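Local coordinates for peptidoglycan-recognition protein (Apis mellifera, PDB 5XZ3), which probably recognises bacterial peptidoglycan as an innate immune receptor of the honeybee, at residues A[7-12]-A[80-85]. Residues are numbered along the deposited sequence; the frame is centred on the assembly and turned at random.
Sequences CSEIIK and GNIYEG
Ile11 meets strand 82-84 through a single parallel bridge to Tyr83: its N-H donates to Ile82 O (N to O 2.8 Å), and its carbonyl O accepts from Glu84 N at 2.9 Å. Both bonds are nearly straight, with 169° and 177° at the hydrogen, and together they use both polar backbone atoms of Ile11. Next to the first bond, the CA of Ile10 makes a CA-H...O contact with the same Ile82 O at 3.5 Å. Ile11 runs alongside Tyr83, both side chains heading in the same direction. CG1 of Ile11 sits over one face of the phenol ring, a CH-pi contact 4.2 Å from the centroid, while its CB lies 3.6 Å from Tyr83 CD2. Tyr83 OH is hydrogen-bonded to Asp79 OD2. Ile10 sends its two branches to different partners: CG1, placed beside the backbone N, reaches Ile82 CG2 (3.9 Å), and CG2, anti to that N, rests against CB of Glu84. Glu84 extends alongside Lys12, bringing OE1 to 3.7 Å from Lys12 CB; that oxygen is hydrogen-bonded by Arg13 N, and Lys12 NZ stays too far for a salt bridge. A type I turn from Cys7 to Ile10 leads into the pairing, and Cys7 SG lies 4.4 Å from Ile82 CD1. The N-terminal loop thus adds a one-residue parallel bridge beyond edge strand 82-84 of the amidase-like fold's mixed sheet. Ile10 and Ile82 pack on Leu127 of helix 118-133 and on Phe74, whereas Tyr83 meets helix 47-64 at Cys50, disulfide-bonded to Cys44.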
loop_
_atom_site.group_PDB
_atom_site.type_symbol
_atom_site.label_atom_id
_atom_site.label_comp_id
_atom_site.label_asym_id
_atom_site.label_seq_id
_atom_site.Cartn_x
_atom_site.Cartn_y
_atom_site.Cartn_z
ATOM N N CYS A 7 5.483 12.132 6.070
ATOM C CA CYS A 7 6.007 11.249 5.043
ATOM C C CYS A 7 6.465 11.971 3.764
ATOM O O CYS A 7 6.097 11.576 2.661
ATOM C CB CYS A 7 4.996 10.146 4.733
ATOM S SG CYS A 7 4.799 8.928 6.056
ATOM N N SER A 8 7.301 13.004 3.919
ATOM C CA SER A 8 8.031 13.629 2.779
ATOM C C SER A 8 8.946 12.620 2.078
ATOM O O SER A 8 9.344 12.808 0.920
ATOM C CB SER A 8 8.885 14.804 3.258
ATOM O OG SER A 8 8.159 15.680 4.096
ATOM N N GLU A 9 9.268 11.563 2.820
ATOM C CA GLU A 9 10.049 10.393 2.405
ATOM C C GLU A 9 9.436 9.527 1.290
ATOM O O GLU A 9 10.150 8.741 0.655
ATOM C CB GLU A 9 10.312 9.517 3.645
ATOM C CG GLU A 9 9.329 9.777 4.786
ATOM C CD GLU A 9 9.537 8.880 5.987
ATOM O OE1 GLU A 9 10.644 8.908 6.571
ATOM O OE2 GLU A 9 8.583 8.160 6.361
ATOM N N ILE A 10 8.124 9.655 1.074
ATOM C CA ILE A 10 7.429 8.917 0.015
ATOM C C ILE A 10 8.091 9.204 -1.342
ATOM O O ILE A 10 8.245 10.353 -1.747
ATOM C CB ILE A 10 5.916 9.254 -0.060
ATOM C CG1 ILE A 10 5.176 8.839 1.220
ATOM C CG2 ILE A 10 5.267 8.556 -1.254
ATOM C CD1 ILE A 10 3.810 9.484 1.391
ATOM N N ILE A 11 8.476 8.143 -2.030
ATOM C CA ILE A 11 9.019 8.246 -3.384
ATOM C C ILE A 11 7.828 8.463 -4.323
ATOM O O ILE A 11 7.002 7.571 -4.485
ATOM C CB ILE A 11 9.817 6.978 -3.776
ATOM C CG1 ILE A 11 10.942 6.636 -2.768
ATOM C CG2 ILE A 11 10.318 7.062 -5.212
ATOM C CD1 ILE A 11 11.949 7.731 -2.501
ATOM N N LYS A 12 7.740 9.651 -4.926
ATOM C CA LYS A 12 6.585 9.999 -5.768
ATOM C C LYS A 12 6.578 9.226 -7.083
ATOM O O LYS A 12 7.616 8.760 -7.544
ATOM C CB LYS A 12 6.516 11.511 -6.026
ATOM C CG LYS A 12 6.247 12.336 -4.773
ATOM C CD LYS A 12 6.462 13.823 -5.024
ATOM C CE LYS A 12 5.191 14.500 -5.524
ATOM N NZ LYS A 12 4.245 14.881 -4.429
ATOM N N GLY A 80 12.945 -0.495 2.722
ATOM C CA GLY A 80 12.289 0.284 3.767
ATOM C C GLY A 80 11.727 1.595 3.255
ATOM O O GLY A 80 11.368 2.468 4.045
ATOM N N ASN A 81 11.652 1.742 1.934
ATOM C CA ASN A 81 11.089 2.950 1.325
ATOM C C ASN A 81 9.600 2.786 1.024
ATOM O O ASN A 81 9.117 1.660 0.810
ATOM C CB ASN A 81 11.853 3.336 0.049
ATOM C CG ASN A 81 13.150 4.107 0.329
ATOM O OD1 ASN A 81 13.166 5.075 1.089
ATOM N ND2 ASN A 81 14.232 3.696 -0.319
ATOM N N ILE A 82 8.892 3.912 1.006
ATOM C CA ILE A 82 7.479 3.970 0.609
ATOM C C ILE A 82 7.413 4.546 -0.807
ATOM O O ILE A 82 7.969 5.614 -1.065
ATOM C CB ILE A 82 6.653 4.860 1.558
ATOM C CG1 ILE A 82 6.730 4.360 3.005
ATOM C CG2 ILE A 82 5.204 4.986 1.078
ATOM C CD1 ILE A 82 6.620 5.494 4.020
ATOM N N TYR A 83 6.737 3.832 -1.701
ATOM C CA TYR A 83 6.546 4.260 -3.089
ATOM C C TYR A 83 5.085 4.581 -3.348
ATOM O O TYR A 83 4.201 3.783 -3.043
ATOM C CB TYR A 83 7.008 3.165 -4.059
ATOM C CG TYR A 83 8.487 2.889 -3.941
ATOM C CD1 TYR A 83 8.982 2.035 -2.948
ATOM C CD2 TYR A 83 9.398 3.514 -4.805
ATOM C CE1 TYR A 83 10.345 1.797 -2.817
ATOM C CE2 TYR A 83 10.763 3.289 -4.679
ATOM C CZ TYR A 83 11.225 2.442 -3.683
ATOM O OH TYR A 83 12.566 2.230 -3.558
ATOM N N GLU A 84 4.851 5.748 -3.941
ATOM C CA GLU A 84 3.516 6.159 -4.349
ATOM C C GLU A 84 3.094 5.353 -5.584
ATOM O O GLU A 84 3.794 5.361 -6.605
ATOM C CB GLU A 84 3.495 7.667 -4.647
ATOM C CG GLU A 84 2.104 8.216 -4.958
ATOM C CD GLU A 84 2.096 9.657 -5.456
ATOM O OE1 GLU A 84 3.075 10.101 -6.095
ATOM O OE2 GLU A 84 1.083 10.355 -5.202
ATOM N N GLY A 85 1.966 4.655 -5.469
ATOM C CA GLY A 85 1.347 3.969 -6.598
ATOM C C GLY A 85 0.281 4.901 -7.133
ATOM O O GLY A 85 0.601 5.952 -7.716
#